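Local coordinates for protein tyrosinase (Aspergillus oryzae, PDB 6JU8) that probably oxidises L-tyrosine and L-dopa to dopaquinone with molecular oxygen at a dinuclear copper centre, a step of melanin biosynthesis, at residues I70-G83 with T93-H107. The protein carries 1 engineered substitution. Numbering follows the deposited sequence.
Sequences IHGAPWTEWDGVPG and TGFAVHNNYTFPTWH. Engineered in segment 93-107: Ala96 (natural residue Cys). With CU (copper (II) ion), chain C.
His71, His98 and His107 converge on one copper ion, each through its NE2 atom, with a water as fourth ligand 1.9 Å from the metal. With CG anti to the backbone N (chi1 -173°), the His71 ring swings back toward the 93-107 segment and puts NE2 on the copper. Its ring plane stands at 79° to that of His98, and the ring meets that of His107 rim to rim. The His107 ring is held at both nitrogens, NE2 on copper and ND1 donating to Phe103 O (2.8 Å), which lies nearly in the ring plane, while Trp106 CE3 sits over the centre of one ring face. The CB of Ala96, an engineered replacement of cysteine, lies 3.3 Å from His71 CD2, beside the copper ligand. Behind the site the backbones are joined by Phe95 N donating to Ile70 O (3.1 Å), supplemented by a CA-H...O contact from Gly94 CA to His71 O and by a water linking His71 O to Gly94 N. The Phe95 ring slots into the bend of 70-83, its CE1 3.7 Å from Val81 CG1, with Val81 O at its edge and Pro82 O 3.5 Å from Phe95 CZ. On Ile70, CG2 touches the edge of the Trp106 indole at CZ2 (3.8 Å), whereas CD1 lies over the centre of the Trp78 ring. This is one half of the type-3 copper centre in the common central domain of tyrosinase; His332, His336 and His376 hold the second copper. The loop after helix 64-69 thus supplies His71, the run into helix 103-129 His98, and the start of that helix His107, with helices 328-340 and 371-389 bringing the partner histidines.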
loop_
_atom_site.group_PDB
_atom_site.type_symbol
_atom_site.label_atom_id
_atom_site.label_comp_id
_atom_site.label_asym_id
_atom_site.label_seq_id
_atom_site.Cartn_x
_atom_site.Cartn_y
_atom_site.Cartn_z
ATOM N N ILE A 70 -22.851 -1.234 12.948
ATOM C CA ILE A 70 -24.038 -0.394 13.189
ATOM C C ILE A 70 -24.366 0.424 11.971
ATOM O O ILE A 70 -25.539 0.645 11.644
ATOM C CB ILE A 70 -23.769 0.523 14.410
ATOM C CG1 ILE A 70 -23.716 -0.287 15.714
ATOM C CG2 ILE A 70 -24.818 1.618 14.484
ATOM C CD1 ILE A 70 -23.149 0.457 16.896
ATOM N N HIS A 71 -23.334 0.933 11.308
ATOM C CA HIS A 71 -23.503 1.910 10.232
ATOM C C HIS A 71 -24.200 1.303 9.017
ATOM O O HIS A 71 -25.025 1.960 8.401
ATOM C CB HIS A 71 -22.120 2.425 9.851
ATOM C CG HIS A 71 -22.080 3.544 8.875
ATOM N ND1 HIS A 71 -21.724 3.308 7.555
ATOM C CD2 HIS A 71 -22.342 4.860 8.974
ATOM C CE1 HIS A 71 -21.762 4.478 6.909
ATOM N NE2 HIS A 71 -22.129 5.430 7.737
ATOM N N GLY A 72 -23.851 0.075 8.624
ATOM C CA GLY A 72 -24.243 -0.505 7.355
ATOM C C GLY A 72 -24.276 -2.014 7.385
ATOM O O GLY A 72 -24.910 -2.625 8.244
ATOM N N ALA A 73 -23.629 -2.619 6.393
ATOM C CA ALA A 73 -23.576 -4.073 6.288
ATOM C C ALA A 73 -22.840 -4.632 7.495
ATOM O O ALA A 73 -21.898 -3.980 7.984
ATOM C CB ALA A 73 -22.890 -4.483 4.987
ATOM N N PRO A 74 -23.157 -5.823 7.986
ATOM C CA PRO A 74 -24.082 -6.788 7.384
ATOM C C PRO A 74 -25.556 -6.625 7.726
ATOM O O PRO A 74 -26.364 -7.534 7.465
ATOM C CB PRO A 74 -23.572 -8.134 7.958
ATOM C CG PRO A 74 -23.029 -7.751 9.312
ATOM C CD PRO A 74 -22.379 -6.408 9.116
ATOM N N TRP A 75 -25.935 -5.497 8.301
ATOM C CA TRP A 75 -27.322 -5.123 8.509
ATOM C C TRP A 75 -27.996 -5.966 9.587
ATOM O O TRP A 75 -29.131 -6.412 9.404
ATOM C CB TRP A 75 -28.090 -5.185 7.182
ATOM C CG TRP A 75 -27.432 -4.421 6.068
ATOM C CD1 TRP A 75 -27.130 -3.082 6.025
ATOM C CD2 TRP A 75 -27.021 -4.966 4.815
ATOM N NE1 TRP A 75 -26.540 -2.764 4.823
ATOM C CE2 TRP A 75 -26.461 -3.912 4.059
ATOM C CE3 TRP A 75 -27.069 -6.252 4.269
ATOM C CZ2 TRP A 75 -25.944 -4.085 2.770
ATOM C CZ3 TRP A 75 -26.555 -6.426 2.999
ATOM C CH2 TRP A 75 -26.008 -5.361 2.263
ATOM N N THR A 76 -27.320 -6.147 10.720
ATOM C CA THR A 76 -27.843 -6.957 11.805
ATOM C C THR A 76 -28.290 -6.093 12.987
ATOM O O THR A 76 -28.085 -4.896 13.020
ATOM C CB THR A 76 -26.799 -7.958 12.349
ATOM O OG1 THR A 76 -25.780 -7.230 13.052
ATOM C CG2 THR A 76 -26.110 -8.739 11.243
ATOM N N GLU A 77 -28.854 -6.764 13.987
ATOM C CA GLU A 77 -29.179 -6.160 15.268
ATOM C C GLU A 77 -27.937 -5.611 15.953
ATOM O O GLU A 77 -26.824 -6.077 15.731
ATOM C CB GLU A 77 -29.889 -7.156 16.192
ATOM C CG GLU A 77 -28.978 -8.163 16.847
ATOM C CD GLU A 77 -28.339 -7.708 18.137
ATOM O OE1 GLU A 77 -28.866 -6.955 18.980
ATOM O OE2 GLU A 77 -27.191 -8.135 18.341
ATOM N N TRP A 78 -28.173 -4.584 16.772
ATOM C CA TRP A 78 -27.149 -4.108 17.691
ATOM C C TRP A 78 -27.853 -3.611 18.950
ATOM O O TRP A 78 -28.902 -2.964 18.853
ATOM C CB TRP A 78 -26.271 -3.008 17.062
ATOM C CG TRP A 78 -25.124 -2.676 17.974
ATOM C CD1 TRP A 78 -23.927 -3.332 18.070
ATOM C CD2 TRP A 78 -25.056 -1.603 18.925
ATOM N NE1 TRP A 78 -23.143 -2.741 19.018
ATOM C CE2 TRP A 78 -23.795 -1.671 19.559
ATOM C CE3 TRP A 78 -25.949 -0.579 19.285
ATOM C CZ2 TRP A 78 -23.393 -0.767 20.552
ATOM C CZ3 TRP A 78 -25.544 0.302 20.262
ATOM C CH2 TRP A 78 -24.296 0.210 20.871
ATOM N N ASP A 79 -27.306 -3.921 20.111
ATOM C CA ASP A 79 -27.848 -3.479 21.395
ATOM C C ASP A 79 -29.338 -3.776 21.534
ATOM O O ASP A 79 -30.098 -3.023 22.150
ATOM C CB ASP A 79 -27.572 -2.005 21.668
ATOM C CG ASP A 79 -27.437 -1.718 23.157
ATOM O OD1 ASP A 79 -27.068 -2.652 23.914
ATOM O OD2 ASP A 79 -27.700 -0.565 23.558
ATOM N N GLY A 80 -29.755 -4.934 21.004
ATOM C CA GLY A 80 -31.136 -5.340 21.196
ATOM C C GLY A 80 -32.120 -4.669 20.258
ATOM O O GLY A 80 -33.327 -4.904 20.373
ATOM N N VAL A 81 -31.606 -3.866 19.333
ATOM C CA VAL A 81 -32.435 -3.175 18.348
ATOM C C VAL A 81 -32.351 -3.938 17.035
ATOM O O VAL A 81 -31.240 -4.150 16.524
ATOM C CB VAL A 81 -31.928 -1.738 18.139
ATOM C CG1 VAL A 81 -32.840 -0.996 17.172
ATOM C CG2 VAL A 81 -31.763 -1.006 19.458
ATOM N N PRO A 82 -33.457 -4.420 16.495
ATOM C CA PRO A 82 -33.378 -5.284 15.314
ATOM C C PRO A 82 -32.899 -4.568 14.059
ATOM O O PRO A 82 -33.179 -3.387 13.911
ATOM C CB PRO A 82 -34.823 -5.761 15.115
ATOM C CG PRO A 82 -35.468 -5.555 16.451
ATOM C CD PRO A 82 -34.843 -4.285 16.982
ATOM N N GLY A 83 -32.211 -5.316 13.196
ATOM C CA GLY A 83 -31.916 -4.853 11.839
ATOM C C GLY A 83 -33.118 -5.080 10.932
ATOM O O GLY A 83 -34.231 -5.287 11.433
ATOM N N THR A 93 -30.388 -1.821 4.589
ATOM C CA THR A 93 -29.523 -0.688 4.942
ATOM C C THR A 93 -29.275 -0.705 6.444
ATOM O O THR A 93 -29.921 -1.461 7.183
ATOM C CB THR A 93 -30.184 0.605 4.454
ATOM O OG1 THR A 93 -29.238 1.685 4.456
ATOM C CG2 THR A 93 -31.324 0.970 5.386
ATOM N N GLY A 94 -28.318 0.092 6.885
ATOM C CA GLY A 94 -27.914 0.142 8.273
ATOM C C GLY A 94 -28.702 1.177 9.056
ATOM O O GLY A 94 -29.665 1.789 8.573
ATOM N N PHE A 95 -28.266 1.356 10.317
ATOM C CA PHE A 95 -28.937 2.338 11.167
ATOM C C PHE A 95 -28.545 3.754 10.787
ATOM O O PHE A 95 -29.197 4.699 11.227
ATOM C CB PHE A 95 -28.583 2.123 12.637
ATOM C CG PHE A 95 -29.141 0.837 13.206
ATOM C CD1 PHE A 95 -30.491 0.771 13.500
ATOM C CD2 PHE A 95 -28.351 -0.265 13.497
ATOM C CE1 PHE A 95 -31.039 -0.380 14.047
ATOM C CE2 PHE A 95 -28.883 -1.438 14.025
ATOM C CZ PHE A 95 -30.236 -1.465 14.335
ATOM N N ALA A 96 -27.425 3.918 10.093
ATOM C CA ALA A 96 -26.898 5.241 9.825
ATOM C C ALA A 96 -27.925 6.086 9.076
ATOM O O ALA A 96 -28.626 5.585 8.189
ATOM C CB ALA A 96 -25.626 5.142 8.997
ATOM N N VAL A 97 -27.968 7.358 9.443
ATOM C CA VAL A 97 -28.818 8.308 8.730
ATOM C C VAL A 97 -28.019 9.015 7.642
ATOM O O VAL A 97 -27.047 9.710 7.938
ATOM C CB VAL A 97 -29.400 9.385 9.667
ATOM C CG1 VAL A 97 -30.127 10.428 8.831
ATOM C CG2 VAL A 97 -30.340 8.749 10.681
ATOM N N HIS A 98 -28.430 8.813 6.397
ATOM C CA HIS A 98 -27.927 9.543 5.239
ATOM C C HIS A 98 -29.097 10.183 4.509
ATOM O O HIS A 98 -30.207 9.623 4.510
ATOM C CB HIS A 98 -27.122 8.609 4.312
ATOM C CG HIS A 98 -25.923 8.058 5.027
ATOM N ND1 HIS A 98 -25.833 6.720 5.357
ATOM C CD2 HIS A 98 -24.789 8.630 5.500
ATOM C CE1 HIS A 98 -24.685 6.501 5.961
ATOM N NE2 HIS A 98 -24.026 7.641 6.097
ATOM N N ASN A 99 -28.852 11.333 3.912
ATOM C CA ASN A 99 -29.876 12.053 3.138
ATOM C C ASN A 99 -31.075 12.376 4.019
ATOM O O ASN A 99 -32.224 12.323 3.573
ATOM C CB ASN A 99 -30.331 11.277 1.898
ATOM C CG ASN A 99 -31.040 12.163 0.898
ATOM O OD1 ASN A 99 -30.600 13.276 0.597
ATOM N ND2 ASN A 99 -32.179 11.704 0.370
ATOM N N ASN A 100 -30.819 12.738 5.275
ATOM C CA ASN A 100 -31.835 13.390 6.103
ATOM C C ASN A 100 -31.163 14.369 7.043
ATOM O O ASN A 100 -29.950 14.288 7.275
ATOM C CB ASN A 100 -32.649 12.354 6.875
ATOM C CG ASN A 100 -34.033 12.827 7.267
ATOM O OD1 ASN A 100 -34.436 13.962 6.967
ATOM N ND2 ASN A 100 -34.762 11.950 7.943
ATOM N N TYR A 101 -31.958 15.255 7.630
ATOM C CA TYR A 101 -31.441 16.359 8.440
ATOM C C TYR A 101 -30.838 15.924 9.761
ATOM O O TYR A 101 -30.150 16.699 10.420
ATOM C CB TYR A 101 -32.556 17.397 8.664
ATOM C CG TYR A 101 -33.208 17.736 7.343
ATOM C CD1 TYR A 101 -32.488 18.442 6.384
ATOM C CD2 TYR A 101 -34.509 17.333 7.050
ATOM C CE1 TYR A 101 -33.067 18.761 5.166
ATOM C CE2 TYR A 101 -35.086 17.649 5.836
ATOM C CZ TYR A 101 -34.360 18.350 4.897
ATOM O OH TYR A 101 -34.875 18.687 3.668
ATOM N N THR A 102 -31.097 14.685 10.171
ATOM C CA THR A 102 -30.445 14.088 11.333
ATOM C C THR A 102 -29.105 13.459 10.979
ATOM O O THR A 102 -28.474 12.855 11.846
ATOM C CB THR A 102 -31.405 13.054 11.969
ATOM O OG1 THR A 102 -31.906 12.244 10.890
ATOM C CG2 THR A 102 -32.583 13.702 12.691
ATOM N N PHE A 103 -28.633 13.600 9.747
ATOM C CA PHE A 103 -27.292 13.085 9.418
ATOM C C PHE A 103 -26.259 13.576 10.412
ATOM O O PHE A 103 -25.481 12.761 10.942
ATOM C CB PHE A 103 -26.957 13.466 7.965
ATOM C CG PHE A 103 -25.481 13.447 7.653
ATOM C CD1 PHE A 103 -24.839 12.226 7.417
ATOM C CD2 PHE A 103 -24.733 14.627 7.630
ATOM C CE1 PHE A 103 -23.482 12.163 7.168
ATOM C CE2 PHE A 103 -23.361 14.561 7.407
ATOM C CZ PHE A 103 -22.739 13.334 7.209
ATOM N N PRO A 104 -26.136 14.857 10.746
ATOM C CA PRO A 104 -25.057 15.238 11.683
ATOM C C PRO A 104 -25.283 14.720 13.085
ATOM O O PRO A 104 -24.307 14.432 13.801
ATOM C CB PRO A 104 -25.110 16.778 11.667
ATOM C CG PRO A 104 -25.780 17.109 10.358
ATOM C CD PRO A 104 -26.837 16.035 10.184
ATOM N N THR A 105 -26.553 14.645 13.532
ATOM C CA THR A 105 -26.755 14.283 14.945
ATOM C C THR A 105 -26.666 12.788 15.155
ATOM O O THR A 105 -26.108 12.320 16.168
ATOM C CB THR A 105 -28.087 14.861 15.461
ATOM O OG1 THR A 105 -29.085 14.514 14.496
ATOM C CG2 THR A 105 -27.982 16.381 15.568
ATOM N N TRP A 106 -27.159 12.000 14.191
ATOM C CA TRP A 106 -26.934 10.542 14.309
ATOM C C TRP A 106 -25.448 10.272 14.412
ATOM O O TRP A 106 -24.978 9.501 15.266
ATOM C CB TRP A 106 -27.581 9.813 13.102
ATOM C CG TRP A 106 -27.512 8.323 13.315
ATOM C CD1 TRP A 106 -28.483 7.558 13.903
ATOM C CD2 TRP A 106 -26.448 7.442 12.974
ATOM N NE1 TRP A 106 -28.090 6.230 13.958
ATOM C CE2 TRP A 106 -26.836 6.149 13.392
ATOM C CE3 TRP A 106 -25.188 7.619 12.372
ATOM C CZ2 TRP A 106 -26.014 5.033 13.219
ATOM C CZ3 TRP A 106 -24.382 6.507 12.196
ATOM C CH2 TRP A 106 -24.789 5.223 12.621
ATOM N N HIS A 107 -24.649 10.896 13.526
ATOM C CA HIS A 107 -23.214 10.622 13.545
ATOM C C HIS A 107 -22.532 11.212 14.760
ATOM O O HIS A 107 -21.528 10.626 15.217
ATOM C CB HIS A 107 -22.567 11.111 12.238
ATOM C CG HIS A 107 -22.908 10.240 11.076
ATOM N ND1 HIS A 107 -24.054 10.379 10.302
ATOM C CD2 HIS A 107 -22.266 9.173 10.546
ATOM C CE1 HIS A 107 -24.071 9.446 9.349
ATOM N NE2 HIS A 107 -22.998 8.688 9.482
HETATM CU CU CU C . -22.831 7.429 7.942
HETATM O O HOH W 1 -26.371 2.064 5.973
HETATM O O HOH W 2 -30.846 -3.605 8.811
HETATM O O HOH W 3 -21.292 7.933 6.896
#